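Local coordinates for protein fructose-bisphosphate aldolase (Plasmodium falciparum, PDB 4TR9) that belongs to the class I fructose-bisphosphate aldolases, a family of TIM-barrel enzymes, and here holds the ligand 38D in a pocket of the barrel, at residues T253-G257 and V289-I294; V30-I36 and A303-S307. All blocks are in the same frame, centred on the assembly; numbering follows the deposited sequence. Where two conformers were deposited one is given.

Contact 1 of 2, residues T253-G257 and V289-I294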
loop_
_atom_site.group_PDB
_atom_site.type_symbol
_atom_site.label_atom_id
_atom_site.label_comp_id
_atom_site.label_asym_id
_atom_site.label_seq_id
_atom_site.Cartn_x
_atom_site.Cartn_y
_atom_site.Cartn_z
ATOM N N THR A 253 30.713 -15.194 -14.321
ATOM C CA THR A 253 29.568 -14.925 -15.183
ATOM C C THR A 253 28.383 -15.833 -14.857
ATOM O O THR A 253 27.233 -15.477 -15.117
ATOM C CB THR A 253 29.934 -15.086 -16.673
ATOM O OG1 THR A 253 28.767 -14.886 -17.479
ATOM C CG2 THR A 253 30.503 -16.472 -16.942
ATOM N N GLN A 254 28.663 -17.000 -14.287
ATOM C CA GLN A 254 27.602 -17.921 -13.893
ATOM C C GLN A 254 26.905 -17.432 -12.629
ATOM O O GLN A 254 25.726 -17.711 -12.413
ATOM C CB GLN A 254 28.154 -19.332 -13.682
ATOM C CG GLN A 254 28.489 -20.062 -14.972
ATOM C CD GLN A 254 28.806 -21.527 -14.745
ATOM O OE1 GLN A 254 29.023 -21.959 -13.613
ATOM N NE2 GLN A 254 28.828 -22.303 -15.824
ATOM N N ASP A 255 27.642 -16.704 -11.795
ATOM C CA ASP A 255 27.059 -16.083 -10.613
ATOM C C ASP A 255 26.076 -14.998 -11.036
ATOM O O ASP A 255 25.044 -14.795 -10.399
ATOM C CB ASP A 255 28.146 -15.500 -9.708
ATOM C CG ASP A 255 29.029 -16.569 -9.095
ATOM O OD1 ASP A 255 28.545 -17.706 -8.908
ATOM O OD2 ASP A 255 30.205 -16.273 -8.796
ATOM N N VAL A 256 26.409 -14.306 -12.122
ATOM C CA VAL A 256 25.518 -13.306 -12.697
ATOM C C VAL A 256 24.256 -13.971 -13.238
ATOM O O VAL A 256 23.145 -13.510 -12.986
ATOM C CB VAL A 256 26.209 -12.513 -13.826
ATOM C CG1 VAL A 256 25.198 -11.669 -14.585
ATOM C CG2 VAL A 256 27.324 -11.647 -13.261
ATOM N N GLY A 257 24.441 -15.064 -13.973
ATOM C CA GLY A 257 23.331 -15.784 -14.569
ATOM C C GLY A 257 22.393 -16.418 -13.558
ATOM O O GLY A 257 21.175 -16.397 -13.738
ATOM N N VAL A 289 28.513 -12.492 -23.036
ATOM C CA VAL A 289 28.846 -13.637 -22.197
ATOM C C VAL A 289 27.818 -13.810 -21.081
ATOM O O VAL A 289 27.339 -14.917 -20.836
ATOM C CB VAL A 289 30.255 -13.496 -21.586
ATOM C CG1 VAL A 289 30.506 -14.587 -20.559
ATOM C CG2 VAL A 289 31.313 -13.535 -22.681
ATOM N N ASN A 290 27.476 -12.710 -20.418
ATOM C CA ASN A 290 26.501 -12.746 -19.333
ATOM C C ASN A 290 25.109 -13.128 -19.822
ATOM O O ASN A 290 24.411 -13.905 -19.173
ATOM C CB ASN A 290 26.451 -11.398 -18.613
ATOM C CG ASN A 290 27.733 -11.089 -17.862
ATOM O OD1 ASN A 290 28.428 -11.994 -17.401
ATOM N ND2 ASN A 290 28.053 -9.807 -17.739
ATOM N N LEU A 291 24.708 -12.582 -20.967
ATOM C CA LEU A 291 23.426 -12.930 -21.569
ATOM C C LEU A 291 23.402 -14.409 -21.939
ATOM O O LEU A 291 22.366 -15.069 -21.847
ATOM C CB LEU A 291 23.154 -12.068 -22.805
ATOM C CG LEU A 291 21.870 -12.373 -23.580
ATOM C CD1 LEU A 291 20.648 -12.196 -22.693
ATOM C CD2 LEU A 291 21.767 -11.499 -24.821
ATOM N N ASN A 292 24.555 -14.922 -22.354
ATOM C CA ASN A 292 24.698 -16.337 -22.667
ATOM C C ASN A 292 24.594 -17.196 -21.413
ATOM O O ASN A 292 23.960 -18.252 -21.424
ATOM C CB ASN A 292 26.031 -16.595 -23.371
ATOM C CG ASN A 292 26.258 -18.063 -23.665
ATOM O OD1 ASN A 292 25.794 -18.582 -24.680
ATOM N ND2 ASN A 292 26.978 -18.741 -22.779
ATOM N N SER A 293 25.220 -16.734 -20.335
ATOM C CA SER A 293 25.201 -17.453 -19.066
ATOM C C SER A 293 23.782 -17.554 -18.517
ATOM O O SER A 293 23.419 -18.544 -17.881
ATOM C CB SER A 293 26.113 -16.766 -18.047
ATOM O OG SER A 293 27.445 -16.693 -18.523
ATOM N N ILE A 294 22.986 -16.520 -18.772
ATOM C CA ILE A 294 21.592 -16.495 -18.347
ATOM C C ILE A 294 20.761 -17.508 -19.132
ATOM O O ILE A 294 19.956 -18.243 -18.558
ATOM C CB ILE A 294 20.980 -15.089 -18.516
ATOM C CG1 ILE A 294 21.695 -14.084 -17.611
ATOM C CG2 ILE A 294 19.499 -15.106 -18.196
ATOM C CD1 ILE A 294 21.208 -12.661 -17.780
#
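Thr253 meets helix 289-294 with its hydroxyl reaching in between Ser293 and Asn290. OG1 lies opposite the backbone N across the CA-CB bond (chi1 177°), and that torsion carries it over to the neighbouring helix. There it lies 2.5 Å from Ser293 OG, a hydroxyl pair modelled so short that the exact length is doubtful. The carboxamide oxygen of Asn290 comes in from one turn earlier on the same helix, OD1 sitting 2.9 Å from Thr253 OG1; it could accept the threonine proton, but which way the protons run among the two hydroxyls is not settled. The other end of that amide is also engaged, ND2 bonding to Gln282, which is consistent with the group being held with OD1 toward Thr253. Val289 crosses Thr253 at about a right angle, its CG1 3.5 Å from Thr253 OG1. Val256 likewise runs about at right angles to Asn290, its CG1 4.2 Å from the amide carbon CG.

One turn on, polar pairing gives way to close backbone approach. Gly257 brings no side chain, and its CA comes to 4.2 Å from the CA of Ile294; the same glycine CA rests 3.8 Å from Ile294 CG1. Ile294 also packs on Thr260 and Val261, farther along helix 253-267. The axes of the two short segments approach to 8.0 Å and cross at -56°. Helix 253-267 comes after barrel strand 235-236 and helix 284-295 after strand 274-277, and this is the side-by-side packing of consecutive outer helices in a TIM barrel.

Contact 2 of 2, residues V30-I36 and A303-S307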
loop_
_atom_site.group_PDB
_atom_site.type_symbol
_atom_site.label_atom_id
_atom_site.label_comp_id
_atom_site.label_asym_id
_atom_site.label_seq_id
_atom_site.Cartn_x
_atom_site.Cartn_y
_atom_site.Cartn_z
ATOM N N VAL A 30 10.377 -10.427 -29.115
ATOM C CA VAL A 30 11.227 -11.391 -28.428
ATOM C C VAL A 30 11.213 -12.733 -29.154
ATOM O O VAL A 30 11.315 -13.791 -28.530
ATOM C CB VAL A 30 10.792 -11.586 -26.960
ATOM C CG1 VAL A 30 11.077 -10.327 -26.154
ATOM C CG2 VAL A 30 9.319 -11.957 -26.879
ATOM N N GLN A 31 11.087 -12.677 -30.477
ATOM C CA GLN A 31 11.093 -13.875 -31.311
ATOM C C GLN A 31 12.411 -14.626 -31.145
ATOM O O GLN A 31 13.434 -14.025 -30.819
ATOM C CB GLN A 31 10.860 -13.505 -32.781
ATOM C CG GLN A 31 10.442 -14.670 -33.670
ATOM C CD GLN A 31 10.099 -14.236 -35.084
ATOM O OE1 GLN A 31 10.339 -13.092 -35.474
ATOM N NE2 GLN A 31 9.529 -15.151 -35.861
ATOM N N ALA A 32 12.373 -15.938 -31.369
ATOM C CA ALA A 32 13.515 -16.814 -31.123
ATOM C C ALA A 32 14.793 -16.342 -31.815
ATOM O O ALA A 32 14.856 -16.262 -33.042
ATOM C CB ALA A 32 13.183 -18.236 -31.558
ATOM N N GLY A 33 15.804 -16.027 -31.013
ATOM C CA GLY A 33 17.105 -15.645 -31.528
ATOM C C GLY A 33 17.250 -14.175 -31.869
ATOM O O GLY A 33 18.334 -13.725 -32.241
ATOM N N LYS A 34 16.164 -13.419 -31.745
ATOM C CA LYS A 34 16.191 -12.000 -32.074
ATOM C C LYS A 34 16.174 -11.129 -30.820
ATOM O O LYS A 34 15.761 -11.572 -29.749
ATOM C CB LYS A 34 15.013 -11.640 -32.982
ATOM C CG LYS A 34 15.049 -12.327 -34.340
ATOM C CD LYS A 34 13.889 -11.886 -35.218
ATOM C CE LYS A 34 13.938 -12.561 -36.579
ATOM N NZ LYS A 34 12.804 -12.140 -37.448
ATOM N N GLY A 35 16.633 -9.890 -30.966
ATOM C CA GLY A 35 16.669 -8.946 -29.864
ATOM C C GLY A 35 16.314 -7.542 -30.313
ATOM O O GLY A 35 15.877 -7.337 -31.446
ATOM N N ILE A 36 16.508 -6.570 -29.427
ATOM C CA ILE A 36 16.164 -5.184 -29.726
ATOM C C ILE A 36 17.401 -4.291 -29.769
ATOM O O ILE A 36 18.264 -4.365 -28.893
ATOM C CB ILE A 36 15.165 -4.621 -28.692
ATOM C CG1 ILE A 36 13.896 -5.475 -28.654
ATOM C CG2 ILE A 36 14.819 -3.172 -29.006
ATOM C CD1 ILE A 36 12.848 -4.972 -27.685
ATOM N N ALA A 303 11.073 -15.270 -22.720
ATOM C CA ALA A 303 12.261 -15.082 -23.544
ATOM C C ALA A 303 13.199 -14.070 -22.894
ATOM O O ALA A 303 12.835 -12.913 -22.690
ATOM C CB ALA A 303 11.876 -14.633 -24.944
ATOM N N LEU A 304 14.405 -14.514 -22.559
ATOM C CA LEU A 304 15.392 -13.635 -21.945
ATOM C C LEU A 304 16.418 -13.180 -22.975
ATOM O O LEU A 304 17.496 -13.764 -23.099
ATOM C CB LEU A 304 16.084 -14.333 -20.772
ATOM C CG LEU A 304 15.150 -14.783 -19.646
ATOM C CD1 LEU A 304 15.937 -15.286 -18.451
ATOM C CD2 LEU A 304 14.229 -13.651 -19.236
ATOM N N THR A 305 16.069 -12.132 -23.716
ATOM C CA THR A 305 16.937 -11.611 -24.761
ATOM C C THR A 305 17.532 -10.262 -24.361
ATOM O O THR A 305 17.722 -9.988 -23.176
ATOM C CB THR A 305 16.183 -11.477 -26.099
ATOM O OG1 THR A 305 16.999 -10.779 -27.047
ATOM C CG2 THR A 305 14.872 -10.728 -25.907
ATOM N N PHE A 306 17.821 -9.422 -25.350
ATOM C CA PHE A 306 18.555 -8.185 -25.103
ATOM C C PHE A 306 17.901 -6.950 -25.715
ATOM O O PHE A 306 17.208 -7.032 -26.730
ATOM C CB PHE A 306 19.985 -8.316 -25.638
ATOM C CG PHE A 306 20.060 -8.589 -27.117
ATOM C CD1 PHE A 306 20.188 -7.548 -28.024
ATOM C CD2 PHE A 306 20.003 -9.887 -27.600
ATOM C CE1 PHE A 306 20.256 -7.798 -29.384
ATOM C CE2 PHE A 306 20.069 -10.142 -28.959
ATOM C CZ PHE A 306 20.198 -9.096 -29.851
ATOM N N SER A 307 18.131 -5.805 -25.080
ATOM C CA SER A 307 17.784 -4.509 -25.650
ATOM C C SER A 307 19.018 -3.620 -25.593
ATOM O O SER A 307 19.014 -2.567 -24.956
ATOM C CB SER A 307 16.618 -3.865 -24.901
ATOM O OG SER A 307 16.297 -2.597 -25.449
#
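Ala303 opens the second strand against Val30, the two CB atoms 3.8 Å apart, just where the chain leaves helix 16-29. Leu304 turns to the other side, onto helix 284-295. Thr305 then comes back to the 30-36 segment with two branches doing different work. Its CG2 touches Val30 CG1 at 3.8 Å, while OG1 donates to Lys34 O at 3.1 Å. That bond reaches the carbonyl at a C=O...O angle of 122° and from a position tilted out of its plane. It ties down the exit of the type II turn Gln31-Lys34.

Phe306 turns its ring across to the neighbouring strand: with chi1 at 60°, CG sits between the backbone N and the carbonyl carbon, and the ring face comes under Gly35. The glycine CA stands 3.7 Å from the ring centroid, a CH-pi contact somewhat offset toward the rim. The carbonyl of Phe306 accepts Ile36 N at 2.8 Å, nearly straight at 165°. At Ser307 the chain offers its CA to Ile36 O, a CA-H...O contact of 3.3 Å, and OG lies 3.9 Å from Ile36 CG2 while making a weak bond to Lys237.

Strands 35-39 and 303-308 are the first and last of the parallel barrel. Between these segments the Ile36 N to Phe306 O bond is the one backbone hydrogen bond, which implies that the start of the strand pair is joined largely by side-chain and CH contacts, with the bare CA of Gly35 giving the Phe306 ring room to lie this close to the backbone.

Overall arrangement
The two contacts lie in successive layers of one barrel, their centres 15 Å apart. Helix 284-295 of contact 1 is followed, after a short connection, by strand 303-308 of contact 2, and the two touch: Leu291, facing away from helix 253-267, puts CD1 3.5 Å from Leu304 O and CD2 3.7 Å from Phe306 CD2, while Ile294 CG2 meets Leu304 CD1 at 3.6 Å. Contact 2 is the inner one, its centre about 11 Å from the centre of the chain against about 18 Å for contact 1. The side chain of Ser307 stands about 6 Å from the bound 38D ligand and makes a weak hydrogen bond to Lys237, which lines its pocket.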